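Local coordinates for protein epidermin leader peptide processing serine protease EpiP (Staphylococcus aureus subsp. aureus, PDB 3QFH) that probably cleaves the leader peptide from the precursor of the lantibiotic epidermin, as a subtilisin-like serine endopeptidase, at residues A[126-131]-A[179-184]; A[142-147]-A[169-174]. One frame throughout, in Å; residues are numbered along the deposited sequence.

Contact 1 (A[126-131]-A[179-184])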
ATOM      1  N   ILE A 126       6.157   3.172 -10.888  1.00 27.61           N
ATOM      2  CA  ILE A 126       5.354   2.633  -9.829  1.00 27.89           C
ATOM      3  C   ILE A 126       5.980   3.070  -8.485  1.00 27.33           C
ATOM      4  O   ILE A 126       7.162   2.846  -8.242  1.00 28.54           O
ATOM      5  CB  ILE A 126       5.290   1.106  -9.898  1.00 27.37           C
ATOM      6  CG1 ILE A 126       4.805   0.646 -11.277  1.00 28.78           C
ATOM      7  CG2 ILE A 126       4.381   0.551  -8.797  1.00 28.48           C
ATOM      8  CD1 ILE A 126       4.952  -0.821 -11.489  1.00 26.46           C
ATOM      9  N   ALA A 127       5.188   3.715  -7.641  1.00 24.19           N
ATOM     10  CA  ALA A 127       5.651   4.119  -6.340  1.00 23.79           C
ATOM     11  C   ALA A 127       5.203   3.053  -5.383  1.00 22.98           C
ATOM     12  O   ALA A 127       4.080   2.514  -5.490  1.00 25.07           O
ATOM     13  CB  ALA A 127       5.085   5.480  -5.938  1.00 23.66           C
ATOM     14  N   ILE A 128       6.090   2.688  -4.484  1.00 22.92           N
ATOM     15  CA  ILE A 128       5.775   1.688  -3.462  1.00 22.06           C
ATOM     16  C   ILE A 128       6.019   2.359  -2.132  1.00 22.05           C
ATOM     17  O   ILE A 128       7.102   2.866  -1.876  1.00 23.92           O
ATOM     18  CB  ILE A 128       6.645   0.407  -3.605  1.00 22.38           C
ATOM     19  CG1 ILE A 128       6.503  -0.176  -5.022  1.00 23.64           C
ATOM     20  CG2 ILE A 128       6.236  -0.662  -2.562  1.00 22.83           C
ATOM     21  CD1 ILE A 128       7.493  -1.298  -5.324  1.00 25.75           C
ATOM     22  N   ILE A 129       5.001   2.375  -1.287  1.00 22.80           N
ATOM     23  CA  ILE A 129       5.111   2.956   0.031  1.00 23.76           C
ATOM     24  C   ILE A 129       5.227   1.765   0.981  1.00 24.24           C
ATOM     25  O   ILE A 129       4.279   1.033   1.160  1.00 25.15           O
ATOM     26  CB  ILE A 129       3.902   3.844   0.324  1.00 23.60           C
ATOM     27  CG1 ILE A 129       3.857   4.964  -0.723  1.00 23.67           C
ATOM     28  CG2 ILE A 129       3.972   4.396   1.747  1.00 21.22           C
ATOM     29  CD1 ILE A 129       2.642   5.838  -0.640  1.00 24.97           C
ATOM     30  N   ASP A 130       6.407   1.550   1.557  1.00 25.79           N
ATOM     31  CA  ASP A 130       6.605   0.357   2.377  1.00 27.92           C
ATOM     32  C   ASP A 130       7.828   0.495   3.305  1.00 28.04           C
ATOM     33  O   ASP A 130       8.228   1.628   3.666  1.00 27.01           O
ATOM     34  CB  ASP A 130       6.719  -0.863   1.439  1.00 27.70           C
ATOM     35  CG  ASP A 130       6.077  -2.119   2.022  1.00 32.53           C
ATOM     36  OD1 ASP A 130       6.572  -2.665   3.042  1.00 31.74           O
ATOM     37  OD2 ASP A 130       5.071  -2.566   1.434  1.00 37.02           O
ATOM     38  N   THR A 131       8.443  -0.629   3.664  1.00 26.53           N
ATOM     39  CA  THR A 131       9.527  -0.614   4.643  1.00 27.26           C
ATOM     40  C   THR A 131      10.905  -0.217   4.093  1.00 27.82           C
ATOM     41  O   THR A 131      11.831  -0.002   4.860  1.00 29.58           O
ATOM     42  CB  THR A 131       9.626  -1.979   5.405  1.00 27.42           C
ATOM     43  OG1 THR A 131      10.056  -3.010   4.530  1.00 25.78           O
ATOM     44  CG2 THR A 131       8.269  -2.390   6.010  1.00 28.06           C
ATOM     45  N   THR A 179      11.055  -5.140   0.263  1.00 22.99           N
ATOM     46  CA  THR A 179      11.794  -5.890  -0.746  1.00 22.57           C
ATOM     47  C   THR A 179      10.925  -6.971  -1.394  1.00 23.39           C
ATOM     48  O   THR A 179      11.020  -7.216  -2.595  1.00 22.70           O
ATOM     49  CB  THR A 179      13.081  -6.482  -0.159  1.00 22.43           C
ATOM     50  OG1 THR A 179      13.913  -5.393   0.295  1.00 23.01           O
ATOM     51  CG2 THR A 179      13.815  -7.290  -1.214  1.00 19.57           C
ATOM     52  N   MET A 180      10.062  -7.601  -0.600  1.00 24.81           N
ATOM     53  CA  MET A 180       9.184  -8.659  -1.102  1.00 25.43           C
ATOM     54  C   MET A 180       8.138  -8.081  -2.047  1.00 24.67           C
ATOM     55  O   MET A 180       7.812  -8.668  -3.076  1.00 23.71           O
ATOM     56  CB  MET A 180       8.484  -9.354   0.065  1.00 25.64           C
ATOM     57  CG  MET A 180       9.424  -9.992   1.078  1.00 32.29           C
ATOM     58  SD  MET A 180       8.507 -10.746   2.414  1.00 43.85           S
ATOM     59  CE  MET A 180       9.737 -10.938   3.707  1.00 42.13           C
ATOM     60  N   VAL A 181       7.620  -6.914  -1.676  1.00 24.24           N
ATOM     61  CA  VAL A 181       6.628  -6.236  -2.462  1.00 23.74           C
ATOM     62  C   VAL A 181       7.229  -5.775  -3.783  1.00 23.24           C
ATOM     63  O   VAL A 181       6.625  -5.941  -4.827  1.00 23.40           O
ATOM     64  CB  VAL A 181       5.997  -5.034  -1.676  1.00 24.30           C
ATOM     65  CG1 VAL A 181       5.191  -4.143  -2.607  1.00 23.49           C
ATOM     66  CG2 VAL A 181       5.113  -5.549  -0.508  1.00 23.69           C
ATOM     67  N   SER A 182       8.417  -5.194  -3.733  1.00 23.65           N
ATOM     68  CA  SER A 182       9.075  -4.682  -4.937  1.00 23.13           C
ATOM     69  C   SER A 182       9.327  -5.754  -5.968  1.00 24.01           C
ATOM     70  O   SER A 182       9.299  -5.486  -7.181  1.00 24.67           O
ATOM     71  CB  SER A 182      10.389  -4.024  -4.562  1.00 23.92           C
ATOM     72  OG  SER A 182      10.145  -2.979  -3.649  1.00 25.15           O
ATOM     73  N   GLY A 183       9.609  -6.963  -5.499  1.00 22.72           N
ATOM     74  CA  GLY A 183       9.826  -8.079  -6.402  1.00 24.23           C
ATOM     75  C   GLY A 183       8.590  -8.420  -7.214  1.00 23.95           C
ATOM     76  O   GLY A 183       8.700  -8.762  -8.411  1.00 24.34           O
ATOM     77  N   GLN A 184       7.411  -8.295  -6.596  1.00 23.20           N
ATOM     78  CA  GLN A 184       6.159  -8.604  -7.276  1.00 24.95           C
ATOM     79  C   GLN A 184       5.838  -7.629  -8.408  1.00 25.40           C
ATOM     80  O   GLN A 184       5.239  -8.021  -9.401  1.00 24.45           O
ATOM     81  CB  GLN A 184       4.990  -8.681  -6.295  1.00 25.73           C
ATOM     82  CG  GLN A 184       5.102  -9.879  -5.297  1.00 26.76           C
ATOM     83  CD  GLN A 184       5.158 -11.224  -6.013  1.00 26.41           C
ATOM     84  OE1 GLN A 184       4.155 -11.722  -6.497  1.00 36.22           O
ATOM     85  NE2 GLN A 184       6.329 -11.810  -6.061  1.00 26.41           N
TER

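Contact 2 (A[142-147]-A[169-174])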
ATOM      1  N   ASN A 142      18.212  -2.973 -11.534  1.00 29.01           N
ATOM      2  CA  ASN A 142      18.034  -2.228 -12.773  1.00 29.61           C
ATOM      3  C   ASN A 142      16.763  -1.371 -12.783  1.00 28.60           C
ATOM      4  O   ASN A 142      16.720  -0.328 -13.438  1.00 30.91           O
ATOM      5  CB  ASN A 142      18.066  -3.148 -13.993  1.00 29.87           C
ATOM      6  CG  ASN A 142      18.210  -2.367 -15.294  1.00 36.51           C
ATOM      7  OD1 ASN A 142      17.418  -2.521 -16.224  1.00 42.03           O
ATOM      8  ND2 ASN A 142      19.184  -1.465 -15.329  1.00 41.85           N
ATOM      9  N   ASN A 143      15.740  -1.795 -12.044  1.00 27.23           N
ATOM     10  CA  ASN A 143      14.469  -1.073 -12.003  1.00 26.48           C
ATOM     11  C   ASN A 143      14.355  -0.042 -10.876  1.00 26.98           C
ATOM     12  O   ASN A 143      13.479   0.828 -10.897  1.00 26.27           O
ATOM     13  CB  ASN A 143      13.312  -2.087 -12.007  1.00 25.16           C
ATOM     14  CG  ASN A 143      13.187  -2.808 -13.368  1.00 28.20           C
ATOM     15  OD1 ASN A 143      13.712  -2.322 -14.389  1.00 28.96           O
ATOM     16  ND2 ASN A 143      12.474  -3.929 -13.398  1.00 26.07           N
ATOM     17  N   PHE A 144      15.264  -0.127  -9.912  1.00 26.02           N
ATOM     18  CA  PHE A 144      15.290   0.788  -8.796  1.00 27.45           C
ATOM     19  C   PHE A 144      15.551   2.217  -9.255  1.00 28.03           C
ATOM     20  O   PHE A 144      16.516   2.470  -9.940  1.00 27.92           O
ATOM     21  CB  PHE A 144      16.401   0.404  -7.817  1.00 27.67           C
ATOM     22  CG  PHE A 144      16.479   1.317  -6.631  1.00 28.79           C
ATOM     23  CD1 PHE A 144      17.489   2.253  -6.528  1.00 28.70           C
ATOM     24  CD2 PHE A 144      15.483   1.279  -5.652  1.00 29.41           C
ATOM     25  CE1 PHE A 144      17.540   3.110  -5.444  1.00 29.18           C
ATOM     26  CE2 PHE A 144      15.513   2.133  -4.580  1.00 25.54           C
ATOM     27  CZ  PHE A 144      16.556   3.055  -4.472  1.00 29.85           C
ATOM     28  N   SER A 145      14.701   3.147  -8.856  1.00 28.35           N
ATOM     29  CA  SER A 145      14.914   4.553  -9.199  1.00 29.57           C
ATOM     30  C   SER A 145      15.591   5.294  -8.044  1.00 31.81           C
ATOM     31  O   SER A 145      15.188   5.152  -6.876  1.00 30.56           O
ATOM     32  CB  SER A 145      13.589   5.242  -9.529  1.00 29.04           C
ATOM     33  OG  SER A 145      13.760   6.653  -9.582  1.00 30.88           O
ATOM     34  N   THR A 146      16.594   6.106  -8.369  1.00 33.74           N
ATOM     35  CA  THR A 146      17.273   6.907  -7.360  1.00 36.24           C
ATOM     36  C   THR A 146      16.411   8.068  -6.840  1.00 37.03           C
ATOM     37  O   THR A 146      16.836   8.804  -5.974  1.00 39.24           O
ATOM     38  CB  THR A 146      18.622   7.433  -7.847  1.00 37.12           C
ATOM     39  OG1 THR A 146      18.430   8.236  -9.015  1.00 39.31           O
ATOM     40  CG2 THR A 146      19.574   6.254  -8.146  1.00 35.81           C
ATOM     41  N   ASP A 147      15.199   8.227  -7.364  1.00 37.59           N
ATOM     42  CA  ASP A 147      14.273   9.239  -6.858  1.00 37.13           C
ATOM     43  C   ASP A 147      13.550   8.705  -5.616  1.00 34.28           C
ATOM     44  O   ASP A 147      12.725   9.389  -5.025  1.00 34.93           O
ATOM     45  CB  ASP A 147      13.267   9.641  -7.940  1.00 38.04           C
ATOM     46  CG  ASP A 147      13.927  10.356  -9.104  1.00 43.03           C
ATOM     47  OD1 ASP A 147      15.014  10.954  -8.901  1.00 50.35           O
ATOM     48  OD2 ASP A 147      13.365  10.333 -10.224  1.00 51.69           O
ATOM     49  N   HIS A 169      17.588  10.193   1.222  1.00 42.03           N
ATOM     50  CA  HIS A 169      17.816   9.108   0.272  1.00 41.21           C
ATOM     51  C   HIS A 169      17.997   7.723   0.899  1.00 39.09           C
ATOM     52  O   HIS A 169      18.167   6.752   0.174  1.00 41.19           O
ATOM     53  CB  HIS A 169      19.024   9.416  -0.616  1.00 43.35           C
ATOM     54  CG  HIS A 169      18.867  10.648  -1.444  1.00 44.66           C
ATOM     55  ND1 HIS A 169      17.892  10.775  -2.410  1.00 49.88           N
ATOM     56  CD2 HIS A 169      19.589  11.792  -1.486  1.00 51.70           C
ATOM     57  CE1 HIS A 169      18.002  11.956  -2.991  1.00 51.44           C
ATOM     58  NE2 HIS A 169      19.024  12.593  -2.449  1.00 49.46           N
ATOM     59  N   ASP A 170      17.969   7.616   2.221  1.00 35.93           N
ATOM     60  CA  ASP A 170      18.166   6.311   2.873  1.00 34.79           C
ATOM     61  C   ASP A 170      16.894   5.488   2.827  1.00 31.69           C
ATOM     62  O   ASP A 170      16.020   5.626   3.698  1.00 30.95           O
ATOM     63  CB  ASP A 170      18.614   6.475   4.334  1.00 34.66           C
ATOM     64  CG  ASP A 170      18.822   5.130   5.052  1.00 36.07           C
ATOM     65  OD1 ASP A 170      18.554   4.056   4.466  1.00 38.34           O
ATOM     66  OD2 ASP A 170      19.256   5.137   6.223  1.00 38.62           O
ATOM     67  N   VAL A 171      16.775   4.633   1.818  1.00 30.72           N
ATOM     68  CA  VAL A 171      15.596   3.776   1.723  1.00 29.17           C
ATOM     69  C   VAL A 171      15.921   2.307   1.929  1.00 29.44           C
ATOM     70  O   VAL A 171      15.142   1.453   1.515  1.00 29.01           O
ATOM     71  CB  VAL A 171      14.800   3.967   0.419  1.00 29.10           C
ATOM     72  CG1 VAL A 171      14.256   5.414   0.342  1.00 28.24           C
ATOM     73  CG2 VAL A 171      15.621   3.597  -0.812  1.00 29.14           C
ATOM     74  N   ASN A 172      17.062   2.015   2.554  0.50 29.61           N
ATOM     75  CA  ASN A 172      17.425   0.627   2.857  0.50 30.51           C
ATOM     76  C   ASN A 172      16.309  -0.013   3.683  0.50 29.55           C
ATOM     77  O   ASN A 172      15.717   0.640   4.549  0.50 29.54           O
ATOM     78  CB  ASN A 172      18.755   0.541   3.616  0.50 30.60           C
ATOM     79  CG  ASN A 172      19.961   0.827   2.732  0.50 34.66           C
ATOM     80  OD1 ASN A 172      19.822   1.167   1.556  0.50 39.94           O
ATOM     81  ND2 ASN A 172      21.156   0.685   3.300  0.50 36.84           N
ATOM     82  N   ASP A 173      16.021  -1.278   3.400  1.00 29.75           N
ATOM     83  CA  ASP A 173      14.976  -2.017   4.095  1.00 29.87           C
ATOM     84  C   ASP A 173      15.547  -2.644   5.363  1.00 31.48           C
ATOM     85  O   ASP A 173      16.496  -3.411   5.290  1.00 31.82           O
ATOM     86  CB  ASP A 173      14.492  -3.118   3.155  1.00 30.01           C
ATOM     87  CG  ASP A 173      13.209  -3.786   3.605  1.00 29.30           C
ATOM     88  OD1 ASP A 173      12.645  -3.429   4.648  1.00 30.17           O
ATOM     89  OD2 ASP A 173      12.754  -4.689   2.884  1.00 29.89           O
ATOM     90  N   ARG A 174      14.974  -2.315   6.510  1.00 33.25           N
ATOM     91  CA  ARG A 174      15.385  -2.919   7.771  1.00 35.80           C
ATOM     92  C   ARG A 174      14.540  -4.145   8.079  1.00 36.60           C
ATOM     93  O   ARG A 174      15.033  -5.099   8.653  1.00 37.76           O
ATOM     94  CB  ARG A 174      15.229  -1.951   8.951  1.00 36.15           C
ATOM     95  CG  ARG A 174      16.301  -0.873   9.125  1.00 37.63           C
ATOM     96  CD  ARG A 174      16.271   0.187   8.040  1.00 39.09           C
ATOM     97  NE  ARG A 174      16.992   1.392   8.440  1.00 39.23           N
ATOM     98  CZ  ARG A 174      17.408   2.352   7.611  1.00 39.62           C
ATOM     99  NH1 ARG A 174      18.051   3.401   8.101  1.00 40.94           N
ATOM    100  NH2 ARG A 174      17.223   2.258   6.298  1.00 37.86           N
TER

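Contact 1 (A[126-131]-A[179-184])
A buried strand-on-helix packing contact joins strand 126-130, in the interior of the parallel sheet, to helix 177-186 lying over it. Ile128 and Val181 form its apolar centre: the two side chains lie alongside each other, pointing opposite ways, and CG2 of Ile128 meets CG1 of Val181 at 3.6 Å. The other branch of Ile128 ends in CD1, 3.6 Å from OG of Ser182. That hydroxyl is turned back beside its own backbone N (chi1 -59°), and its hydrogen bond to the carbonyl of Gly178, one turn earlier, satisfies this buried group, against which the methyl packs. The segment axes run nearly antiparallel, at 158° and 9.3 Å at closest approach. This is the subtilisin fold, and Asp130, at the end of the strand, fits the aspartate of a Ser-His-Asp catalytic triad with His177 and Ser383. Its OD1 is hydrogen-bonded to ND1 of His177 and also accepts, on its anti lone pair, a 2.8 Å bond from N of Thr131. Two bonds thus grip one carboxylate oxygen and restrict the rotation of the group. Against OD2 stands CG2 of Val181, 3.6 Å away, a methyl that gives this oxygen an apolar neighbour on the helix side. Pro387 of helix 382-400 touches Val181 as well.

Contact 2 (A[142-147]-A[169-174])
Phe144 and Val171 meet at the heart of this loop-to-loop contact: CG2 of Val171 comes to the edge of the phenyl ring, near its plane, 3.8 Å from CZ and 4.0 Å from CE2. With CG anti to the backbone N (chi1 -180°), Phe144 carries its ring toward Val171, while the touching methyl of Val171 is wedged between its own N and carbonyl carbon. Farther along, the His169 ring stands obliquely to the carbonyl of Thr146, with ND1 4.2 Å from O, a loose approach between two exposed residues. Both segments belong to the connection between strand 126-130 and helix 177-186 of the subtilase domain, and each carries a local turn. In an ST turn, Ser145 OG accepts from N of Asp147 at 3.1 Å. In an Asx turn, Asp170 OD1 accepts from N of Asn172 at 3.2 Å. Arg174 then clamps Asp170 end-on in a salt bridge, NH1 to OD2 at 2.8 Å and NH2 to OD1 at 2.9 Å, approaching from above the carboxylate plane. NH2 also bonds O of Asn172, and Arg174 thereby bridges the side chain of Asp170 and the backbone of the turn. Outside the segments, Val133 touches Phe144 and shares a backbone hydrogen bond with Val171.

How the contacts relate
Depth in the fold separates the two contacts. Contact 1 is core packing between a central strand and a helix, its centre about 9 Å from the centre of the chain; contact 2, whose centre is about 17 Å from it, joins two irregular segments and is only partly buried. Neither has a hydrogen bond across its segments, yet contact 1 includes the probable catalytic aspartate, whereas contact 2 keeps its salt bridge within one loop. All of contact 2 falls between the two segments of contact 1 in sequence. Asp173 links them physically: OD1 lies 2.6 Å from Thr131 OG1 and OD2 2.9 Å from Thr179 OG1, probable hydrogen bonds tying the loop to both the strand end and the helix.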